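Local coordinates for protein putative methyltransferase (Emericella variicolor, PDB 7DMB) that probably transfers methyl groups as a trans-acting methyltransferase of calbistrin biosynthesis, and binds S-adenosyl-L-homocysteine in a Rossmann-type domain, at residues A95-Y98 with E99-Q103; G211-A214 with R215-G219; T288-L291 with V292-L295. All blocks are in the same frame, centred on the assembly; numbering follows the deposited sequence.

Contact 1 (A95-Y98 with E99-Q103); sequences ASEY and ERFKQ
The ring of F101 folds back against the backbone of Y98, three residues earlier, and this pairing carries the tight part of the contact. With CG anti to its carbonyl carbon (chi1 -53°), F101 lays one face under Y98 CA, which stands 4.0 Å from the ring centroid in a CH-pi contact. The carbonyl oxygen E97 O lies over that same face, offset toward the rim and 3.5 Å from F101 CD1, while it also accepts the backbone bond from F101 N at 3.2 Å. The two side chains cross at about a right angle, with Y98 CD1 4.2 Å from F101 CD2 as their closest approach. Elsewhere F101 is packed by V67 and I71 of helix 56-79 and V116 of helix 112-117, and Y106 meets its ring edge-to-face.

All of this belongs to the last turns of helix 85-101. Here i to i-4 bonds are joined by weak i to i-3 bonds, R100 N to E97 O and F101 N to Y98 O, as the helix runs into the following loop.

The solvent side is built differently, from the charged chains of E99, K102 and R100. K102, bent at chi3, crosses the Y98 ring obliquely, CE coming 3.5 Å from Y98 CE2. Its ammonium forms a salt bridge with E99, K102 NZ donating to E99 OE1 at 2.8 Å on the syn side of the carboxylate, 31° out of its plane. The other oxygen, E99 OE2, sits near the plane of the tyrosine ring at its edge, 3.5 Å from Y98 CD2. R100 runs from the exposed side alongside the buried E97, their charged ends turned nearly perpendicular to each other; their pairing is modelled too close to be trusted in detail. E97 OE2, whose place is therefore less sure, is also hydrogen-bonded to Y106 OH.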
ATOM      1  N   ALA A  95      20.147   1.002  12.869  1.00 17.56           N
ATOM      2  CA  ALA A  95      20.953   1.497  13.987  1.00 19.76           C
ATOM      3  C   ALA A  95      20.590   2.932  14.348  1.00 17.45           C
ATOM      4  O   ALA A  95      20.591   3.299  15.526  1.00 18.29           O
ATOM      5  CB  ALA A  95      22.448   1.422  13.663  1.00 16.82           C
ATOM      6  N   SER A  96      20.287   3.761  13.346  1.00 16.58           N
ATOM      7  CA  SER A  96      19.958   5.152  13.637  1.00 14.88           C
ATOM      8  C   SER A  96      18.566   5.274  14.251  1.00 17.66           C
ATOM      9  O   SER A  96      18.342   6.106  15.137  1.00 16.34           O
ATOM     10  CB  SER A  96      20.083   5.992  12.369  1.00 17.80           C
ATOM     11  OG  SER A  96      18.886   5.955  11.620  1.00 26.80           O
ATOM     12  N   GLU A  97      17.621   4.430  13.824  1.00 19.54           N
ATOM     13  CA  GLU A  97      16.299   4.452  14.448  1.00 15.53           C
ATOM     14  C   GLU A  97      16.366   3.914  15.878  1.00 12.47           C
ATOM     15  O   GLU A  97      15.747   4.476  16.786  1.00 13.59           O
ATOM     16  CB  GLU A  97      15.305   3.669  13.583  1.00 19.71           C
ATOM     17  CG  GLU A  97      13.840   4.124  13.670  1.00 17.04           C
ATOM     18  CD  GLU A  97      13.585   5.559  13.185  1.00 16.69           C
ATOM     19  OE1 GLU A  97      14.309   6.069  12.312  1.00 17.29           O
ATOM     20  OE2 GLU A  97      12.624   6.179  13.669  1.00 23.88           O
ATOM     21  N   TYR A  98      17.145   2.855  16.106  1.00 13.80           N
ATOM     22  CA  TYR A  98      17.371   2.364  17.465  1.00 18.11           C
ATOM     23  C   TYR A  98      17.891   3.459  18.401  1.00 18.87           C
ATOM     24  O   TYR A  98      17.560   3.475  19.595  1.00 16.57           O
ATOM     25  CB  TYR A  98      18.350   1.190  17.432  1.00 16.37           C
ATOM     26  CG  TYR A  98      18.935   0.836  18.781  1.00 21.93           C
ATOM     27  CD1 TYR A  98      18.226   0.037  19.665  1.00 18.37           C
ATOM     28  CD2 TYR A  98      20.200   1.304  19.171  1.00 17.59           C
ATOM     29  CE1 TYR A  98      18.743  -0.303  20.890  1.00 17.10           C
ATOM     30  CE2 TYR A  98      20.724   0.975  20.402  1.00 18.92           C
ATOM     31  CZ  TYR A  98      19.995   0.167  21.261  1.00 20.75           C
ATOM     32  OH  TYR A  98      20.492  -0.179  22.501  1.00 20.65           O
ATOM     33  N   GLU A  99      18.721   4.373  17.889  1.00 20.17           N
ATOM     34  CA  GLU A  99      19.115   5.518  18.699  1.00 20.90           C
ATOM     35  C   GLU A  99      17.914   6.388  19.041  1.00 16.73           C
ATOM     36  O   GLU A  99      17.862   6.955  20.134  1.00 16.96           O
ATOM     37  CB  GLU A  99      20.203   6.331  17.981  1.00 20.78           C
ATOM     38  CG  GLU A  99      21.508   5.564  17.820  1.00 17.90           C
ATOM     39  CD  GLU A  99      22.082   5.099  19.167  1.00 22.56           C
ATOM     40  OE1 GLU A  99      22.146   5.927  20.097  1.00 23.64           O
ATOM     41  OE2 GLU A  99      22.464   3.914  19.299  1.00 19.05           O
ATOM     42  N   ARG A 100      16.911   6.454  18.153  1.00 15.02           N
ATOM     43  CA  ARG A 100      15.722   7.259  18.426  1.00 17.11           C
ATOM     44  C   ARG A 100      14.846   6.663  19.531  1.00 16.92           C
ATOM     45  O   ARG A 100      14.150   7.411  20.233  1.00 16.79           O
ATOM     46  CB  ARG A 100      14.888   7.436  17.151  1.00 20.07           C
ATOM     47  CG  ARG A 100      15.451   8.387  16.100  1.00 19.23           C
ATOM     48  CD  ARG A 100      14.454   8.523  14.933  1.00 22.94           C
ATOM     49  NE  ARG A 100      13.225   9.238  15.306  1.00 29.46           N
ATOM     50  CZ  ARG A 100      12.081   9.199  14.618  1.00 27.40           C
ATOM     51  NH1 ARG A 100      11.981   8.482  13.502  1.00 16.73           N
ATOM     52  NH2 ARG A 100      11.031   9.894  15.036  1.00 27.28           N
ATOM     53  N   PHE A 101      14.843   5.333  19.688  1.00 17.14           N
ATOM     54  CA  PHE A 101      14.053   4.703  20.750  1.00 12.12           C
ATOM     55  C   PHE A 101      14.539   5.112  22.138  1.00 15.45           C
ATOM     56  O   PHE A 101      13.750   5.155  23.086  1.00 18.01           O
ATOM     57  CB  PHE A 101      14.125   3.174  20.673  1.00 15.43           C
ATOM     58  CG  PHE A 101      13.783   2.587  19.338  1.00 12.87           C
ATOM     59  CD1 PHE A 101      12.943   3.233  18.459  1.00 13.92           C
ATOM     60  CD2 PHE A 101      14.296   1.353  18.985  1.00 11.59           C
ATOM     61  CE1 PHE A 101      12.635   2.672  17.225  1.00 15.95           C
ATOM     62  CE2 PHE A 101      13.992   0.781  17.778  1.00 12.53           C
ATOM     63  CZ  PHE A 101      13.152   1.441  16.887  1.00 15.71           C
ATOM     64  N   LYS A 102      15.832   5.363  22.288  1.00 15.27           N
ATOM     65  CA  LYS A 102      16.435   5.718  23.572  1.00 16.55           C
ATOM     66  C   LYS A 102      16.263   7.191  23.933  1.00 20.21           C
ATOM     67  O   LYS A 102      16.737   7.616  24.994  1.00 23.16           O
ATOM     68  CB  LYS A 102      17.913   5.353  23.543  1.00 12.92           C
ATOM     69  CG  LYS A 102      18.113   3.913  23.121  1.00 18.17           C
ATOM     70  CD  LYS A 102      19.567   3.488  23.170  1.00 19.72           C
ATOM     71  CE  LYS A 102      20.322   4.059  22.004  1.00 21.88           C
ATOM     72  NZ  LYS A 102      21.745   4.294  22.356  1.00 22.01           N
ATOM     73  N   GLN A 103      15.606   7.971  23.076  1.00 20.14           N
ATOM     74  CA  GLN A 103      15.182   9.341  23.286  1.00 21.47           C
ATOM     75  C   GLN A 103      13.684   9.387  23.594  1.00 19.70           C
ATOM     76  O   GLN A 103      12.928   8.512  23.155  1.00 20.83           O
ATOM     77  CB  GLN A 103      15.480  10.202  22.048  1.00 19.11           C
ATOM     78  CG  GLN A 103      16.960  10.472  21.823  1.00 19.12           C
ATOM     79  CD  GLN A 103      17.609  11.199  23.001  1.00 28.72           C
ATOM     80  OE1 GLN A 103      17.101  12.220  23.476  1.00 27.74           O
ATOM     81  NE2 GLN A 103      18.735  10.668  23.480  1.00 20.57           N
TER

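Contact 2 (G211-A214 with R215-G219); sequences GTTA and RVFEG. With SAH (S-adenosyl-L-homocysteine), chain C.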
ATOM      1  N   GLY A 211      -5.749  -7.407  -2.370  1.00 14.50           N
ATOM      2  CA  GLY A 211      -6.342  -6.785  -1.194  1.00 14.66           C
ATOM      3  C   GLY A 211      -7.282  -5.649  -1.543  1.00 13.14           C
ATOM      4  O   GLY A 211      -8.368  -5.526  -0.975  1.00 13.50           O
ATOM      5  N   THR A 212      -6.878  -4.807  -2.492  1.00 14.37           N
ATOM      6  CA  THR A 212      -7.756  -3.732  -2.930  1.00 15.18           C
ATOM      7  C   THR A 212      -8.788  -4.219  -3.949  1.00 10.44           C
ATOM      8  O   THR A 212      -9.935  -3.756  -3.938  1.00 13.04           O
ATOM      9  CB  THR A 212      -6.915  -2.584  -3.487  1.00 15.33           C
ATOM     10  OG1 THR A 212      -6.051  -2.100  -2.452  1.00 13.38           O
ATOM     11  CG2 THR A 212      -7.810  -1.453  -3.967  1.00  9.83           C
ATOM     12  N   THR A 213      -8.409  -5.163  -4.814  1.00  9.59           N
ATOM     13  CA  THR A 213      -9.373  -5.760  -5.735  1.00 10.86           C
ATOM     14  C   THR A 213     -10.628  -6.231  -5.009  1.00 13.25           C
ATOM     15  O   THR A 213     -11.751  -6.053  -5.502  1.00 14.00           O
ATOM     16  CB  THR A 213      -8.732  -6.939  -6.463  1.00 15.38           C
ATOM     17  OG1 THR A 213      -7.345  -6.662  -6.691  1.00 15.44           O
ATOM     18  CG2 THR A 213      -9.439  -7.213  -7.809  1.00 14.21           C
ATOM     19  N   ALA A 214     -10.448  -6.844  -3.832  1.00 11.33           N
ATOM     20  CA  ALA A 214     -11.566  -7.403  -3.075  1.00 13.44           C
ATOM     21  C   ALA A 214     -12.536  -6.328  -2.611  1.00 16.15           C
ATOM     22  O   ALA A 214     -13.756  -6.515  -2.700  1.00 18.38           O
ATOM     23  CB  ALA A 214     -11.045  -8.184  -1.871  1.00 15.57           C
ATOM     24  N   ARG A 215     -12.017  -5.212  -2.075  1.00 15.15           N
ATOM     25  CA  ARG A 215     -12.907  -4.121  -1.690  1.00 14.27           C
ATOM     26  C   ARG A 215     -13.633  -3.537  -2.904  1.00 17.05           C
ATOM     27  O   ARG A 215     -14.822  -3.211  -2.825  1.00 18.16           O
ATOM     28  CB  ARG A 215     -12.148  -3.011  -0.967  1.00 17.84           C
ATOM     29  CG  ARG A 215     -10.966  -3.360  -0.046  1.00 20.44           C
ATOM     30  CD  ARG A 215     -11.153  -4.555   0.857  1.00 21.47           C
ATOM     31  NE  ARG A 215     -12.485  -4.635   1.429  1.00 28.46           N
ATOM     32  CZ  ARG A 215     -13.026  -5.767   1.861  1.00 32.83           C
ATOM     33  NH1 ARG A 215     -12.316  -6.904   1.779  1.00 24.01           N
ATOM     34  NH2 ARG A 215     -14.268  -5.755   2.353  1.00 26.98           N
ATOM     35  N   VAL A 216     -12.927  -3.396  -4.031  1.00 15.63           N
ATOM     36  CA  VAL A 216     -13.480  -2.717  -5.201  1.00 12.55           C
ATOM     37  C   VAL A 216     -14.635  -3.524  -5.784  1.00 16.55           C
ATOM     38  O   VAL A 216     -15.657  -2.958  -6.185  1.00 15.66           O
ATOM     39  CB  VAL A 216     -12.358  -2.458  -6.233  1.00 15.83           C
ATOM     40  CG1 VAL A 216     -12.925  -2.116  -7.634  1.00 12.44           C
ATOM     41  CG2 VAL A 216     -11.416  -1.325  -5.744  1.00 11.34           C
ATOM     42  N   PHE A 217     -14.511  -4.857  -5.807  1.00 14.72           N
ATOM     43  CA  PHE A 217     -15.582  -5.693  -6.341  1.00 17.70           C
ATOM     44  C   PHE A 217     -16.859  -5.551  -5.518  1.00 19.26           C
ATOM     45  O   PHE A 217     -17.966  -5.558  -6.071  1.00 19.19           O
ATOM     46  CB  PHE A 217     -15.132  -7.155  -6.392  1.00 16.71           C
ATOM     47  CG  PHE A 217     -14.445  -7.535  -7.677  1.00 19.71           C
ATOM     48  CD1 PHE A 217     -15.046  -7.277  -8.904  1.00 18.34           C
ATOM     49  CD2 PHE A 217     -13.201  -8.154  -7.659  1.00 17.57           C
ATOM     50  CE1 PHE A 217     -14.422  -7.634 -10.086  1.00 19.53           C
ATOM     51  CE2 PHE A 217     -12.560  -8.502  -8.839  1.00 17.49           C
ATOM     52  CZ  PHE A 217     -13.172  -8.247 -10.056  1.00 18.94           C
ATOM     53  N   GLU A 218     -16.725  -5.399  -4.198  1.00 16.98           N
ATOM     54  CA  GLU A 218     -17.901  -5.229  -3.350  1.00 18.14           C
ATOM     55  C   GLU A 218     -18.666  -3.970  -3.722  1.00 22.11           C
ATOM     56  O   GLU A 218     -19.906  -3.961  -3.740  1.00 21.95           O
ATOM     57  CB  GLU A 218     -17.483  -5.185  -1.881  1.00 18.38           C
ATOM     58  CG  GLU A 218     -17.288  -6.560  -1.280  1.00 24.97           C
ATOM     59  CD  GLU A 218     -16.901  -6.502   0.185  1.00 29.15           C
ATOM     60  OE1 GLU A 218     -17.144  -5.456   0.832  1.00 32.97           O
ATOM     61  OE2 GLU A 218     -16.336  -7.501   0.676  1.00 28.13           O
ATOM     62  N   GLY A 219     -17.940  -2.891  -4.021  1.00 19.83           N
ATOM     63  CA  GLY A 219     -18.592  -1.692  -4.510  1.00 22.61           C
ATOM     64  C   GLY A 219     -19.195  -1.870  -5.888  1.00 20.50           C
ATOM     65  O   GLY A 219     -20.161  -1.185  -6.238  1.00 21.15           O
TER
HETATM   66  N   SAH C 401      -1.902  -4.239  -4.606  1.00 15.46           N
HETATM   67  CA  SAH C 401      -1.049  -5.110  -3.750  1.00 14.67           C
HETATM   68  CB  SAH C 401      -0.377  -4.320  -2.622  1.00 15.20           C
HETATM   69  CG  SAH C 401       0.871  -3.591  -3.072  1.00 17.36           C
HETATM   70  SD  SAH C 401       2.274  -4.683  -3.458  1.00 20.33           S
HETATM   71  C   SAH C 401      -1.906  -6.231  -3.158  1.00 17.36           C
HETATM   72  O   SAH C 401      -1.393  -7.369  -3.136  1.00 17.92           O
HETATM   73  OXT SAH C 401      -3.061  -5.929  -2.771  1.00 15.90           O
HETATM   74  C5' SAH C 401       2.835  -3.980  -5.031  1.00 18.53           C
HETATM   75  C4' SAH C 401       2.389  -4.810  -6.216  1.00 17.74           C
HETATM   76  O4' SAH C 401       2.707  -4.094  -7.435  1.00 14.96           O
HETATM   77  C3' SAH C 401       3.082  -6.171  -6.317  1.00 16.97           C
HETATM   78  O3' SAH C 401       2.109  -7.177  -6.562  1.00 18.10           O
HETATM   79  C2' SAH C 401       4.066  -5.978  -7.476  1.00 16.11           C
HETATM   80  O2' SAH C 401       4.350  -7.147  -8.215  1.00 17.30           O
HETATM   81  C1' SAH C 401       3.338  -4.961  -8.344  1.00 15.98           C
HETATM   82  N9  SAH C 401       4.242  -4.168  -9.169  1.00 13.67           N
HETATM   83  C8  SAH C 401       5.510  -3.778  -8.819  1.00 16.71           C
HETATM   84  N7  SAH C 401       6.110  -3.062  -9.735  1.00 11.81           N
HETATM   85  C5  SAH C 401       5.186  -2.983 -10.766  1.00 14.15           C
HETATM   86  C6  SAH C 401       5.231  -2.356 -12.026  1.00 15.14           C
HETATM   87  N6  SAH C 401       6.283  -1.678 -12.474  1.00 11.64           N
HETATM   88  N1  SAH C 401       4.135  -2.465 -12.817  1.00 14.53           N
HETATM   89  C2  SAH C 401       3.081  -3.153 -12.358  1.00 11.65           C
HETATM   90  N3  SAH C 401       2.927  -3.777 -11.193  1.00 15.63           N
HETATM   91  C4  SAH C 401       4.027  -3.659 -10.428  1.00 12.32           C
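In T213 a chi1 of -35° sets OG1 beside the backbone N and swings the methyl CG2 to the side anti to that N, alongside the ring of F217, 3.5 Å from F217 CE2. The two side chains point the same way one helical turn apart, and the other branch, T213 OG1, is hydrogen-bonded to E204. R215 follows another course: bends at chi2 and chi3 curl its chain back over the preceding turn, so that R215 CD lies 3.5 Å from G211 O and one face of the guanidinium lies over A214 C. Its R215 NH1 comes 4.1 Å from A214 CB, a loose contact of charge with methyl.

Between these flanks the backbone is regular. V216 N bonds T212 O at 3.0 Å, with an angle at the hydrogen of 157°, and F217 N bonds T213 O in the same way. T212 and V216 touch through their CG2 methyls at 4.0 Å, while the T212 hydroxyl is held by N181. Further along the outer face R215 NH2 meets E218 OE2 at 3.2 Å in a salt bridge; the other oxygen, E218 OE1, is paired with R187. The apolar flank faces strand 229-236, where Y232 touches T213, V216 and F217; from elsewhere in the fold, Y252 stacks on the ring of F217.

The first turn serves the ligand. G211 N donates to OXT of S-adenosyl-L-homocysteine at 3.1 Å, placing the carboxylate at the amino end of helix 211-220, where the helix dipole would be expected to stabilise its negative charge. T209 N also bonds the ligand, just ahead of that turn. A glycine-rich turn leading from strand 200-205 into this helix, consistent with a GxGxxG pattern, is the cofactor-binding hallmark of the Rossmann-like methyltransferase fold.

Contact 3 (T288-L291 with V292-L295); sequences TPCL and VETL
T288 meets T294 tip to tip, its OG1 lying 2.7 Å from T294 OG1, so two hydroxyls bridge the loop and the first turn of the helix that follows. The T288 oxygen is placed between its own N and carbonyl carbon (chi1 71°), a position from which it also bonds L285 O. T294 answers with OG1 anti to its carbonyl carbon, which turns the hydroxyl back toward the loop. A water completes the link: it accepts from C290 N at 2.9 Å and bonds T294 OG1 at 3.0 Å.

C290 is the N-cap of helix 291-301. Its carbonyl receives T294 N at 3.0 Å, nearly straight at 162° and in the carbonyl plane, and L295 N bonds L291 O at 2.7 Å, one residue further on. The thiol takes a lesser part, C290 SG resting 3.9 Å from E293 CB over the start of the helix. L291 N, in the first turn, is bonded by D336, and the L291 and L295 side chains pack against helix 346-355.

T288 also touches the bound S-adenosyl-L-homocysteine. Its hydroxyl lies within hydrogen-bonding distance of T294 OG1 and bonds L285 O, which should restrict rotation of the side chain; the polar network is consistent with a second shell that helps hold a pocket residue in place relative to the helix start.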
ATOM      1  N   THR A 288       7.617   2.022  -8.695  1.00 14.51           N
ATOM      2  CA  THR A 288       8.183   2.280 -10.006  1.00 18.03           C
ATOM      3  C   THR A 288       9.272   3.340  -9.904  1.00 17.72           C
ATOM      4  O   THR A 288       9.291   4.133  -8.955  1.00 18.16           O
ATOM      5  CB  THR A 288       7.078   2.718 -10.970  1.00 16.14           C
ATOM      6  OG1 THR A 288       6.618   4.035 -10.626  1.00 14.82           O
ATOM      7  CG2 THR A 288       5.916   1.747 -10.891  1.00 14.09           C
ATOM      8  N   PRO A 289      10.212   3.365 -10.865  1.00 16.01           N
ATOM      9  CA  PRO A 289      11.384   4.247 -10.719  1.00 17.55           C
ATOM     10  C   PRO A 289      11.104   5.721 -10.967  1.00 17.73           C
ATOM     11  O   PRO A 289      11.797   6.577 -10.394  1.00 21.06           O
ATOM     12  CB  PRO A 289      12.395   3.682 -11.734  1.00 17.77           C
ATOM     13  CG  PRO A 289      11.627   2.778 -12.624  1.00 17.40           C
ATOM     14  CD  PRO A 289      10.423   2.309 -11.871  1.00 18.44           C
ATOM     15  N   CYS A 290      10.106   6.062 -11.771  1.00 18.79           N
ATOM     16  CA  CYS A 290       9.914   7.455 -12.149  1.00 17.84           C
ATOM     17  C   CYS A 290       8.412   7.710 -12.156  1.00 17.20           C
ATOM     18  O   CYS A 290       7.701   7.211 -13.030  1.00 16.88           O
ATOM     19  CB  CYS A 290      10.553   7.720 -13.523  1.00 15.93           C
ATOM     20  SG  CYS A 290      10.232   9.339 -14.238  1.00 20.69           S
ATOM     21  N   LEU A 291       7.920   8.462 -11.176  1.00 17.33           N
ATOM     22  CA  LEU A 291       6.474   8.540 -10.991  1.00 15.74           C
ATOM     23  C   LEU A 291       5.791   9.230 -12.166  1.00 17.41           C
ATOM     24  O   LEU A 291       4.685   8.842 -12.558  1.00 18.72           O
ATOM     25  CB  LEU A 291       6.132   9.252  -9.683  1.00 14.04           C
ATOM     26  CG  LEU A 291       6.661   8.577  -8.425  1.00 14.92           C
ATOM     27  CD1 LEU A 291       6.083   9.254  -7.220  1.00 12.39           C
ATOM     28  CD2 LEU A 291       6.319   7.073  -8.445  1.00 17.69           C
ATOM     29  N   VAL A 292       6.427  10.262 -12.735  1.00 15.75           N
ATOM     30  CA  VAL A 292       5.800  11.006 -13.823  1.00 16.38           C
ATOM     31  C   VAL A 292       5.622  10.117 -15.054  1.00 15.58           C
ATOM     32  O   VAL A 292       4.556  10.109 -15.682  1.00 18.41           O
ATOM     33  CB  VAL A 292       6.612  12.276 -14.140  1.00 17.10           C
ATOM     34  CG1 VAL A 292       6.101  12.933 -15.407  1.00 20.93           C
ATOM     35  CG2 VAL A 292       6.540  13.257 -12.969  1.00 17.02           C
ATOM     36  N   GLU A 293       6.648   9.349 -15.418  1.00 16.24           N
ATOM     37  CA  GLU A 293       6.501   8.425 -16.539  1.00 17.28           C
ATOM     38  C   GLU A 293       5.445   7.372 -16.237  1.00 16.13           C
ATOM     39  O   GLU A 293       4.651   6.998 -17.114  1.00 15.03           O
ATOM     40  CB  GLU A 293       7.843   7.770 -16.853  1.00 20.46           C
ATOM     41  CG  GLU A 293       8.647   8.487 -17.931  1.00 26.86           C
ATOM     42  CD  GLU A 293       9.990   7.821 -18.174  1.00 41.56           C
ATOM     43  OE1 GLU A 293      10.038   6.573 -18.128  1.00 42.53           O
ATOM     44  OE2 GLU A 293      10.993   8.536 -18.410  1.00 44.17           O
ATOM     45  N   THR A 294       5.405   6.910 -14.988  1.00 14.31           N
ATOM     46  CA  THR A 294       4.374   5.978 -14.546  1.00 15.75           C
ATOM     47  C   THR A 294       2.987   6.583 -14.672  1.00 16.83           C
ATOM     48  O   THR A 294       2.052   5.938 -15.167  1.00 11.10           O
ATOM     49  CB  THR A 294       4.631   5.576 -13.103  1.00 14.83           C
ATOM     50  OG1 THR A 294       5.706   4.638 -13.080  1.00 15.51           O
ATOM     51  CG2 THR A 294       3.361   4.972 -12.468  1.00 12.37           C
ATOM     52  N   LEU A 295       2.823   7.821 -14.203  1.00 13.90           N
ATOM     53  CA  LEU A 295       1.511   8.441 -14.303  1.00 12.06           C
ATOM     54  C   LEU A 295       1.127   8.739 -15.762  1.00 14.41           C
ATOM     55  O   LEU A 295      -0.047   8.606 -16.125  1.00 12.87           O
ATOM     56  CB  LEU A 295       1.475   9.691 -13.409  1.00 16.26           C
ATOM     57  CG  LEU A 295       1.519   9.402 -11.893  1.00 14.45           C
ATOM     58  CD1 LEU A 295       1.949  10.597 -11.054  1.00 20.78           C
ATOM     59  CD2 LEU A 295       0.182   8.886 -11.377  1.00 12.02           C
TER
HETATM   60  O   HOH W   1       8.599   4.318 -13.583  1.00 17.11           O

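In the fold
All three contacts are local, each spanning successive turns at a helix end or start, yet their chemistry follows their place. Contact 1 lies toward the periphery of the chain, about 33 Å and 38 Å between centres from contacts 3 and 2; F101 and E97 are buried there, while several charged side chains are exposed. Contact 2 is buried in the beta-alpha-beta unit of strands 200-205 and 229-236, and contact 3 is partly buried where the loop after strand 276-282 enters its helix. These two, about 15 Å apart at their nearest atoms, both line the S-adenosyl-L-homocysteine pocket, one through a backbone amide, the other through a threonine that meets a second hydroxyl, itself bound to water.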